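Local coordinates for phosphoenolpyruvate--protein phosphotransferase (Escherichia coli, PDB 5T12), which probably transfers the phosphoryl group from phosphoenolpyruvate to the carrier protein NPr in the nitrogen-metabolic phosphotransferase system, this chain being its phosphoryl-transfer EIN region, at residues A[51-56]-A[133-138]; A[59-64]-A[193-198]; A[98-103]-A[138-143]; A[153-158]-A[215-220]. The protein carries 1 engineered substitution. One frame throughout, in Å; residues are numbered along the deposited sequence.

How the interactions relate
Interactions 1 and 3 lie in the helical subdomain, about 12 Å apart between centres, and share helix 126-140 and Phe138; Leu136 of the one packs on Val103 of the other. Interaction 2, its centre about 16 Å from that of interaction 1, uses the far end of the same helix 36-61 to meet helix 187-195 of the family's mobile domain. Interaction 4 lies in the sheet, about 18 Å from interaction 2 between centres. Along the chain, interactions 1 and 3 close before strand 154-158 opens interaction 4. Of the four, interaction 2 ties the helical part to the mobile domain, while 1 and 3 stay within the helices and 4 within the sheet.

Interaction 1. Residues A[51-56]-A[133-138]; sequences ANEFRR and GQRLLF
Glu53 and Arg135 join helix 36-61 to helix 126-140 through a two-pronged salt bridge in the helical subdomain. The tight part is this ion pair. Arg135 NE gives Glu53 OE1 a bond of 2.7 Å, fairly straight at 165°, which arrives on the syn side of the carboxylate. Beside it Arg135 NH2 meets Glu53 OE2 at a modelled 2.4 Å, so short that its exact length is doubtful. The carboxylate and guanidinium planes are 31° apart, so the fork is twisted rather than flat. Glu53 reaches out with an extended chain, while Arg135 bends at chi2 (61°), crosses it at about a right angle and offers its NE/NH2 edge. Around the pair the two helices stand well apart: the CA atoms of Glu53 and Arg135 are separated by 9.8 Å, and both residues stay partly exposed. Phe54, buried beside it, stacks with Phe73 of helix 68-80. The third nitrogen, Arg135 NH1, bonds to the carbonyl oxygens of Ala167 and Leu169, so the same guanidinium also grips the chain just past helix 163-166. One of its faces is taken by the Phe138 ring, whose CD2 sits 3.5 Å above the centre of the Arg135 guanidinium plane.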
# COMPACT_ATOMS: atom_id res chain seq x y z
N ALA A 51 -1.97 8.30 -12.26
CA ALA A 51 -3.11 9.20 -12.32
C ALA A 51 -4.39 8.46 -12.71
O ALA A 51 -5.46 8.71 -12.14
CB ALA A 51 -2.83 10.33 -13.32
N ASN A 52 -4.29 7.55 -13.68
CA ASN A 52 -5.44 6.72 -14.03
C ASN A 52 -5.89 5.88 -12.84
O ASN A 52 -7.09 5.77 -12.57
CB ASN A 52 -5.10 5.82 -15.21
CG ASN A 52 -5.18 6.55 -16.54
OD1 ASN A 52 -6.18 7.20 -16.84
ND2 ASN A 52 -4.13 6.43 -17.35
N GLU A 53 -4.94 5.30 -12.10
CA GLU A 53 -5.29 4.48 -10.94
C GLU A 53 -6.07 5.28 -9.91
O GLU A 53 -7.12 4.85 -9.43
CB GLU A 53 -4.02 3.89 -10.33
CG GLU A 53 -4.27 2.75 -9.35
CD GLU A 53 -2.98 2.15 -8.82
OE1 GLU A 53 -2.04 2.92 -8.53
OE2 GLU A 53 -2.91 0.91 -8.70
N PHE A 54 -5.57 6.47 -9.56
CA PHE A 54 -6.30 7.35 -8.65
C PHE A 54 -7.64 7.77 -9.22
O PHE A 54 -8.57 8.08 -8.47
CB PHE A 54 -5.45 8.58 -8.32
CG PHE A 54 -4.50 8.38 -7.18
CD1 PHE A 54 -3.41 7.54 -7.31
CD2 PHE A 54 -4.70 9.04 -5.98
CE1 PHE A 54 -2.53 7.35 -6.25
CE2 PHE A 54 -3.83 8.85 -4.92
CZ PHE A 54 -2.74 8.01 -5.06
N ARG A 55 -7.77 7.78 -10.55
CA ARG A 55 -9.02 8.22 -11.17
C ARG A 55 -10.14 7.21 -10.93
O ARG A 55 -11.27 7.59 -10.61
CB ARG A 55 -8.80 8.45 -12.67
CG ARG A 55 -9.56 9.64 -13.24
CD ARG A 55 -9.15 9.98 -14.67
NE ARG A 55 -7.93 10.79 -14.74
CZ ARG A 55 -6.81 10.40 -15.34
NH1 ARG A 55 -6.74 9.21 -15.92
NH2 ARG A 55 -5.75 11.20 -15.35
N ARG A 56 -9.84 5.91 -11.08
CA ARG A 56 -10.87 4.90 -10.88
C ARG A 56 -11.20 4.69 -9.41
O ARG A 56 -12.35 4.39 -9.07
CB ARG A 56 -10.46 3.57 -11.51
CG ARG A 56 -9.19 3.60 -12.34
CD ARG A 56 -9.46 4.12 -13.75
NE ARG A 56 -9.16 3.11 -14.76
CZ ARG A 56 -10.07 2.28 -15.27
NH1 ARG A 56 -9.72 1.39 -16.18
NH2 ARG A 56 -11.33 2.35 -14.86
N GLY A 133 4.82 8.93 -4.08
CA GLY A 133 6.11 8.54 -4.61
C GLY A 133 6.32 7.04 -4.58
O GLY A 133 6.86 6.46 -5.53
N GLN A 134 5.89 6.39 -3.49
CA GLN A 134 5.94 4.93 -3.43
C GLN A 134 5.13 4.31 -4.56
O GLN A 134 5.56 3.32 -5.17
CB GLN A 134 5.41 4.46 -2.08
CG GLN A 134 6.36 4.69 -0.91
CD GLN A 134 7.28 3.51 -0.67
OE1 GLN A 134 8.46 3.54 -1.02
NE2 GLN A 134 6.74 2.45 -0.07
N ARG A 135 3.97 4.88 -4.86
CA ARG A 135 3.14 4.34 -5.94
C ARG A 135 3.77 4.60 -7.30
O ARG A 135 3.67 3.77 -8.21
CB ARG A 135 1.74 4.95 -5.88
CG ARG A 135 0.68 4.14 -6.60
CD ARG A 135 0.55 2.76 -5.99
NE ARG A 135 -0.33 1.89 -6.76
CZ ARG A 135 -0.50 0.59 -6.52
NH1 ARG A 135 0.16 0.01 -5.53
NH2 ARG A 135 -1.32 -0.12 -7.28
N LEU A 136 4.44 5.75 -7.46
CA LEU A 136 5.16 6.03 -8.70
C LEU A 136 6.25 4.99 -8.94
O LEU A 136 6.40 4.48 -10.06
CB LEU A 136 5.75 7.44 -8.66
CG LEU A 136 5.06 8.51 -9.51
CD1 LEU A 136 3.56 8.41 -9.38
CD2 LEU A 136 5.55 9.90 -9.11
N LEU A 137 7.02 4.67 -7.90
CA LEU A 137 8.03 3.63 -8.01
C LEU A 137 7.41 2.26 -8.26
O LEU A 137 8.04 1.40 -8.90
CB LEU A 137 8.89 3.59 -6.75
CG LEU A 137 9.69 4.86 -6.42
CD1 LEU A 137 10.43 4.70 -5.10
CD2 LEU A 137 10.66 5.18 -7.54
N PHE A 138 6.19 2.04 -7.78
CA PHE A 138 5.52 0.76 -7.99
C PHE A 138 5.29 0.49 -9.47
O PHE A 138 5.47 -0.64 -9.94
CB PHE A 138 4.19 0.74 -7.23
CG PHE A 138 3.42 -0.54 -7.39
CD1 PHE A 138 3.76 -1.66 -6.64
CD2 PHE A 138 2.36 -0.62 -8.28
CE1 PHE A 138 3.05 -2.84 -6.78
CE2 PHE A 138 1.65 -1.80 -8.42
CZ PHE A 138 2.00 -2.91 -7.67

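Interaction 2. Residues A[59-64]-A[193-198]; sequences KRFAAG and RALGIP
Phe61 overlaps Ala194 face-on: the methyl CB of Ala194 stands 3.9 Å from the centroid of the Phe61 ring and 16° off its normal, a CH-pi contact slightly shifted toward the rim. The ring edge is used as well. In the plane of the ring, CZ of Phe61 meets the branch CD2 of Leu195 at 3.6 Å. The carbonyl O of Ala194 lies above that plane, on the same side as the methyl, 3.2 Å from CE1 of Phe61. One aromatic ring thus covers a methyl with a face and a leucine with its edge. Its first torsion puts CG beside the backbone N and anti to the carbonyl carbon (chi1 -65°), and so turns the ring from the last turn of helix 36-61 toward helix 187-195. Tyr57 meets this ring with nearly parallel planes, and Phe73 of helix 68-80 packs against it edge-to-face. Replacing Phe61 with an alanine would probably open a gap over Ala194 CB and leave Leu195 CD2 and the rings of Tyr57 and Phe73 without their common neighbour. On the exposed side, Arg60 only approaches: its NH1 is 4.2 Å from Leu195 O, with no hydrogen bond. Helix 187-195 stops here in a Schellman motif, with Gly196 at positive phi (75°) as the C-prime residue. The helix begins where this family probably carries its phosphorylated histidine, here apparently an engineered glutamine, consistent with an interface that docks the helical subdomain on the mobile phosphohistidine domain.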
# COMPACT_ATOMS: atom_id res chain seq x y z
N LYS A 59 -13.57 7.19 -8.40
CA LYS A 59 -14.82 6.81 -9.05
C LYS A 59 -15.51 5.68 -8.30
O LYS A 59 -16.75 5.65 -8.22
CB LYS A 59 -14.55 6.41 -10.50
CG LYS A 59 -15.76 5.85 -11.23
CD LYS A 59 -15.31 5.09 -12.47
CE LYS A 59 -14.35 3.97 -12.09
NZ LYS A 59 -13.73 3.34 -13.29
N ARG A 60 -14.74 4.76 -7.73
CA ARG A 60 -15.31 3.65 -6.98
C ARG A 60 -15.66 4.07 -5.55
O ARG A 60 -16.71 3.67 -5.03
CB ARG A 60 -14.35 2.47 -6.95
CG ARG A 60 -14.26 1.69 -8.25
CD ARG A 60 -13.13 0.69 -8.17
NE ARG A 60 -13.01 0.12 -6.83
CZ ARG A 60 -11.99 -0.63 -6.41
NH1 ARG A 60 -11.97 -1.10 -5.17
NH2 ARG A 60 -10.99 -0.90 -7.24
N PHE A 61 -14.79 4.85 -4.91
CA PHE A 61 -15.01 5.23 -3.52
C PHE A 61 -16.25 6.09 -3.34
O PHE A 61 -16.84 6.09 -2.25
CB PHE A 61 -13.79 5.97 -2.97
CG PHE A 61 -12.55 5.13 -2.89
CD1 PHE A 61 -12.63 3.75 -2.88
CD2 PHE A 61 -11.30 5.73 -2.84
CE1 PHE A 61 -11.48 2.98 -2.81
CE2 PHE A 61 -10.15 4.96 -2.77
CZ PHE A 61 -10.24 3.59 -2.75
N ALA A 62 -16.67 6.81 -4.38
CA ALA A 62 -17.86 7.65 -4.29
C ALA A 62 -19.08 6.86 -3.82
O ALA A 62 -19.99 7.43 -3.21
CB ALA A 62 -18.14 8.31 -5.64
N ALA A 63 -19.11 5.56 -4.09
CA ALA A 63 -20.20 4.69 -3.65
C ALA A 63 -19.81 4.01 -2.34
O ALA A 63 -19.00 3.08 -2.33
CB ALA A 63 -20.55 3.68 -4.73
N GLY A 64 -20.35 4.51 -1.23
CA GLY A 64 -20.44 3.81 0.05
C GLY A 64 -19.29 3.80 1.07
O GLY A 64 -19.54 3.81 2.27
N ARG A 193 -10.67 0.00 4.46
CA ARG A 193 -12.13 -0.03 4.43
C ARG A 193 -12.66 0.48 3.10
O ARG A 193 -13.63 -0.06 2.57
CB ARG A 193 -12.70 0.79 5.59
CG ARG A 193 -12.61 0.12 6.95
CD ARG A 193 -13.41 0.87 8.00
NE ARG A 193 -12.79 2.15 8.35
CZ ARG A 193 -11.95 2.31 9.37
NH1 ARG A 193 -11.62 1.27 10.13
NH2 ARG A 193 -11.43 3.50 9.62
N ALA A 194 -12.02 1.51 2.54
CA ALA A 194 -12.43 2.02 1.24
C ALA A 194 -12.17 1.01 0.13
O ALA A 194 -12.95 0.92 -0.82
CB ALA A 194 -11.71 3.34 0.94
N LEU A 195 -11.08 0.24 0.25
CA LEU A 195 -10.72 -0.75 -0.75
C LEU A 195 -11.42 -2.09 -0.55
O LEU A 195 -11.34 -2.95 -1.43
CB LEU A 195 -9.21 -0.96 -0.76
CG LEU A 195 -8.37 0.23 -1.22
CD1 LEU A 195 -6.90 0.03 -0.87
CD2 LEU A 195 -8.53 0.46 -2.72
N GLY A 196 -12.09 -2.29 0.58
CA GLY A 196 -12.79 -3.54 0.83
C GLY A 196 -11.89 -4.70 1.17
O GLY A 196 -12.19 -5.84 0.79
N ILE A 197 -10.80 -4.45 1.89
CA ILE A 197 -9.85 -5.49 2.27
C ILE A 197 -10.12 -5.88 3.70
O ILE A 197 -10.12 -5.01 4.59
CB ILE A 197 -8.40 -5.00 2.10
CG1 ILE A 197 -8.17 -4.43 0.70
CG2 ILE A 197 -7.43 -6.14 2.38
CD1 ILE A 197 -6.78 -3.88 0.49
N PRO A 198 -10.38 -7.16 4.00
CA PRO A 198 -10.52 -7.58 5.40
C PRO A 198 -9.24 -7.28 6.17
O PRO A 198 -8.14 -7.61 5.73
CB PRO A 198 -10.77 -9.09 5.29
CG PRO A 198 -11.31 -9.29 3.91
CD PRO A 198 -10.63 -8.26 3.06

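Interaction 3. Residues A[98-103]-A[138-143]; sequences VAEWAV and FHLDDA
Glu100 and Leu140 bring their backbones within 7.5 Å, CA to CA, where the first turn of helix 99-115 passes the last turn of helix 126-140. Leu140 carries most of the contact, pointing its CD1 between residues one turn apart on the other helix: this methyl lies 4.3 Å from Ala99 CB and 4.4 Å from Val103 CG2. Glu100 closes the remaining side. Its chain is bent at chi2 (77°), which folds it back along the leucine, and the two side chains slide past each other in opposite directions. CG of Glu100 comes to 3.8 Å from Leu140 CD1, and OE2 of Glu100 to 3.5 Å from Leu140 CB. That oxygen is no mere neighbour of hydrocarbon, since it forms a salt bridge with NH2 of Arg42 on helix 36-61. A valine in place of Glu100 is likely to leave the Arg42 guanidinium without this carboxylate and the CB side of Leu140 less covered. Glu39 of the same long helix accepts a hydrogen bond at OE1 from the N of Ala99. Two helices thus meet at one buried leucine and the third is tied in through Glu100 and Ala99, a packing of helix ends in the all-helical subdomain of the EIN fold.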
# COMPACT_ATOMS: atom_id res chain seq x y z
N VAL A 98 18.30 8.67 -13.44
CA VAL A 98 17.31 7.68 -13.82
C VAL A 98 15.95 8.05 -13.23
O VAL A 98 15.86 8.82 -12.26
CB VAL A 98 17.76 6.27 -13.39
CG1 VAL A 98 16.89 5.19 -14.02
CG2 VAL A 98 19.20 6.05 -13.78
N ALA A 99 14.88 7.52 -13.83
CA ALA A 99 13.53 7.89 -13.44
C ALA A 99 13.27 7.63 -11.96
O ALA A 99 12.55 8.39 -11.30
CB ALA A 99 12.51 7.15 -14.30
N GLU A 100 13.85 6.56 -11.42
CA GLU A 100 13.62 6.23 -10.01
C GLU A 100 14.22 7.29 -9.09
O GLU A 100 13.58 7.71 -8.12
CB GLU A 100 14.20 4.85 -9.68
CG GLU A 100 13.36 3.68 -10.19
CD GLU A 100 13.53 3.44 -11.68
OE1 GLU A 100 14.37 4.11 -12.31
OE2 GLU A 100 12.81 2.57 -12.22
N TRP A 101 15.44 7.74 -9.38
CA TRP A 101 16.06 8.78 -8.56
C TRP A 101 15.33 10.11 -8.72
O TRP A 101 15.21 10.88 -7.76
CB TRP A 101 17.54 8.92 -8.91
CG TRP A 101 18.23 10.03 -8.18
CD1 TRP A 101 18.58 11.25 -8.68
CD2 TRP A 101 18.67 10.02 -6.81
NE1 TRP A 101 19.20 12.00 -7.72
CE2 TRP A 101 19.27 11.27 -6.56
CE3 TRP A 101 18.60 9.08 -5.78
CZ2 TRP A 101 19.80 11.60 -5.32
CZ3 TRP A 101 19.14 9.41 -4.55
CH2 TRP A 101 19.73 10.66 -4.33
N ALA A 102 14.85 10.40 -9.93
CA ALA A 102 14.11 11.64 -10.16
C ALA A 102 12.83 11.67 -9.33
O ALA A 102 12.44 12.73 -8.82
CB ALA A 102 13.80 11.80 -11.64
N VAL A 103 12.17 10.52 -9.18
CA VAL A 103 10.98 10.46 -8.33
C VAL A 103 11.37 10.63 -6.87
O VAL A 103 10.71 11.36 -6.12
CB VAL A 103 10.23 9.14 -8.58
CG1 VAL A 103 9.13 8.95 -7.54
CG2 VAL A 103 9.64 9.12 -9.98
N PHE A 138 6.19 2.04 -7.78
CA PHE A 138 5.52 0.76 -7.99
C PHE A 138 5.29 0.49 -9.47
O PHE A 138 5.47 -0.64 -9.94
CB PHE A 138 4.19 0.74 -7.23
CG PHE A 138 3.42 -0.54 -7.39
CD1 PHE A 138 3.76 -1.66 -6.64
CD2 PHE A 138 2.36 -0.62 -8.28
CE1 PHE A 138 3.05 -2.84 -6.78
CE2 PHE A 138 1.65 -1.80 -8.42
CZ PHE A 138 2.00 -2.91 -7.67
N HIS A 139 4.89 1.52 -10.23
CA HIS A 139 4.62 1.35 -11.65
C HIS A 139 5.88 1.36 -12.50
O HIS A 139 5.83 0.93 -13.66
CB HIS A 139 3.66 2.43 -12.14
CG HIS A 139 2.31 2.37 -11.49
ND1 HIS A 139 1.88 3.30 -10.57
CD2 HIS A 139 1.29 1.48 -11.64
CE1 HIS A 139 0.65 2.99 -10.18
NE2 HIS A 139 0.28 1.89 -10.81
N LEU A 140 7.01 1.83 -11.96
CA LEU A 140 8.26 1.76 -12.69
C LEU A 140 8.82 0.34 -12.72
O LEU A 140 9.52 -0.04 -13.66
CB LEU A 140 9.29 2.72 -12.09
CG LEU A 140 9.00 4.21 -12.24
CD1 LEU A 140 10.04 5.04 -11.49
CD2 LEU A 140 8.98 4.60 -13.71
N ASP A 141 8.51 -0.46 -11.70
CA ASP A 141 9.00 -1.82 -11.55
C ASP A 141 8.25 -2.82 -12.43
O ASP A 141 8.50 -4.03 -12.32
CB ASP A 141 8.90 -2.25 -10.08
CG ASP A 141 10.04 -3.16 -9.65
OD1 ASP A 141 10.38 -4.10 -10.39
OD2 ASP A 141 10.59 -2.93 -8.56
N ASP A 142 7.36 -2.36 -13.31
CA ASP A 142 6.46 -3.24 -14.04
C ASP A 142 6.84 -3.37 -15.52
O ASP A 142 5.96 -3.50 -16.38
CB ASP A 142 5.02 -2.76 -13.91
CG ASP A 142 4.46 -2.98 -12.52
OD1 ASP A 142 5.24 -2.94 -11.55
OD2 ASP A 142 3.24 -3.21 -12.41
N ALA A 143 8.13 -3.35 -15.83
CA ALA A 143 8.57 -3.53 -17.21
C ALA A 143 9.03 -4.96 -17.45
O ALA A 143 9.40 -5.67 -16.52
CB ALA A 143 9.67 -2.55 -17.55

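Interaction 4. Residues A[153-158]-A[215-220]; sequences RFILVA and LIVDGY
Ile155 keeps CG1 anti to its carbonyl carbon (chi1 -65°) and extends its chain beyond, so that CD1 spans the distance to strand 214-218. There the methyl lies against the backbone and a side chain: CD1 of Ile155 is 3.3 Å from Leu215 O. The same CD1 of Ile155 reaches Val217 CG1 at 3.7 Å. Val217 meets it with the branch that stands between its backbone N and carbonyl carbon (chi1 49°), the crowded position. A second bridge runs beside the first, where CG1 of Val157 touches CD1 of Leu215 at 3.7 Å. All four residues are buried and apolar, and no hydrogen bond links the two segments. The strands are not direct neighbours: their axes cross at 73°, 8.4 Å apart, so they meet through side chains. Between the two lies strand 11-18, whose Glu15 and Trp17 pair with the backbone of Ile155 and whose Ala12 and Ala14 touch Val217 and Ile155 respectively. Strand 174-179 adds Val178 against Ile155, and strand 223-226 adds Leu224 and Val226 against Leu215.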
# COMPACT_ATOMS: atom_id res chain seq x y z
N ARG A 153 -1.76 -15.16 -3.95
CA ARG A 153 -2.63 -14.46 -3.02
C ARG A 153 -1.96 -14.49 -1.65
O ARG A 153 -1.35 -15.50 -1.29
CB ARG A 153 -4.02 -15.09 -2.93
CG ARG A 153 -4.82 -15.05 -4.23
CD ARG A 153 -5.21 -13.63 -4.60
NE ARG A 153 -6.30 -13.61 -5.56
CZ ARG A 153 -6.14 -13.67 -6.88
NH1 ARG A 153 -4.92 -13.77 -7.40
NH2 ARG A 153 -7.20 -13.65 -7.68
N PHE A 154 -2.05 -13.39 -0.91
CA PHE A 154 -1.41 -13.35 0.40
C PHE A 154 -2.17 -12.42 1.33
O PHE A 154 -2.94 -11.55 0.90
CB PHE A 154 0.06 -12.91 0.30
CG PHE A 154 0.26 -11.52 -0.24
CD1 PHE A 154 0.42 -11.32 -1.60
CD2 PHE A 154 0.32 -10.43 0.61
CE1 PHE A 154 0.62 -10.04 -2.10
CE2 PHE A 154 0.51 -9.15 0.11
CZ PHE A 154 0.66 -8.96 -1.25
N ILE A 155 -1.96 -12.63 2.62
CA ILE A 155 -2.45 -11.76 3.68
C ILE A 155 -1.25 -11.03 4.26
O ILE A 155 -0.31 -11.67 4.77
CB ILE A 155 -3.20 -12.54 4.77
CG1 ILE A 155 -4.47 -13.18 4.19
CG2 ILE A 155 -3.53 -11.64 5.95
CD1 ILE A 155 -5.14 -14.16 5.12
N LEU A 156 -1.27 -9.70 4.19
CA LEU A 156 -0.16 -8.91 4.72
C LEU A 156 -0.13 -9.00 6.24
O LEU A 156 -1.13 -8.72 6.91
CB LEU A 156 -0.30 -7.45 4.28
CG LEU A 156 0.69 -6.47 4.90
CD1 LEU A 156 2.12 -6.79 4.48
CD2 LEU A 156 0.33 -5.04 4.55
N VAL A 157 1.02 -9.41 6.78
CA VAL A 157 1.26 -9.41 8.21
C VAL A 157 2.37 -8.40 8.49
O VAL A 157 3.41 -8.41 7.82
CB VAL A 157 1.63 -10.81 8.74
CG1 VAL A 157 0.40 -11.70 8.74
CG2 VAL A 157 2.74 -11.43 7.91
N ALA A 158 2.15 -7.53 9.47
CA ALA A 158 3.10 -6.48 9.77
C ALA A 158 2.84 -5.95 11.17
O ALA A 158 1.77 -6.18 11.75
CB ALA A 158 3.02 -5.34 8.74
N LEU A 215 -3.32 -18.46 6.58
CA LEU A 215 -4.06 -17.71 7.57
C LEU A 215 -5.48 -17.46 7.09
O LEU A 215 -5.73 -17.34 5.88
CB LEU A 215 -3.39 -16.36 7.88
CG LEU A 215 -1.89 -16.34 8.18
CD1 LEU A 215 -1.39 -14.91 8.23
CD2 LEU A 215 -1.59 -17.06 9.49
N ILE A 216 -6.41 -17.37 8.03
CA ILE A 216 -7.77 -16.90 7.78
C ILE A 216 -7.98 -15.65 8.61
O ILE A 216 -7.93 -15.70 9.85
CB ILE A 216 -8.83 -17.96 8.13
CG1 ILE A 216 -8.63 -19.23 7.30
CG2 ILE A 216 -10.23 -17.40 7.90
CD1 ILE A 216 -9.71 -20.27 7.53
N VAL A 217 -8.20 -14.52 7.94
CA VAL A 217 -8.49 -13.26 8.61
C VAL A 217 -9.99 -13.02 8.56
O VAL A 217 -10.61 -13.09 7.49
CB VAL A 217 -7.71 -12.09 7.97
CG1 VAL A 217 -7.86 -12.10 6.45
CG2 VAL A 217 -8.17 -10.76 8.55
N ASP A 218 -10.58 -12.78 9.73
CA ASP A 218 -12.02 -12.54 9.86
C ASP A 218 -12.21 -11.12 10.38
O ASP A 218 -12.03 -10.86 11.58
CB ASP A 218 -12.66 -13.58 10.79
CG ASP A 218 -14.13 -13.31 11.05
OD1 ASP A 218 -14.77 -12.60 10.25
OD2 ASP A 218 -14.64 -13.82 12.07
N GLY A 219 -12.56 -10.21 9.48
CA GLY A 219 -12.77 -8.81 9.83
C GLY A 219 -14.13 -8.47 10.38
O GLY A 219 -14.34 -7.35 10.85
N TYR A 220 -15.09 -9.40 10.32
CA TYR A 220 -16.39 -9.16 10.92
C TYR A 220 -16.36 -9.32 12.43
O TYR A 220 -16.98 -8.54 13.16
CB TYR A 220 -17.44 -10.11 10.32
CG TYR A 220 -17.71 -9.93 8.84
CD1 TYR A 220 -18.30 -8.77 8.36
CD2 TYR A 220 -17.41 -10.94 7.94
CE1 TYR A 220 -18.57 -8.61 7.01
CE2 TYR A 220 -17.67 -10.79 6.59
CZ TYR A 220 -18.25 -9.62 6.13
OH TYR A 220 -18.51 -9.47 4.79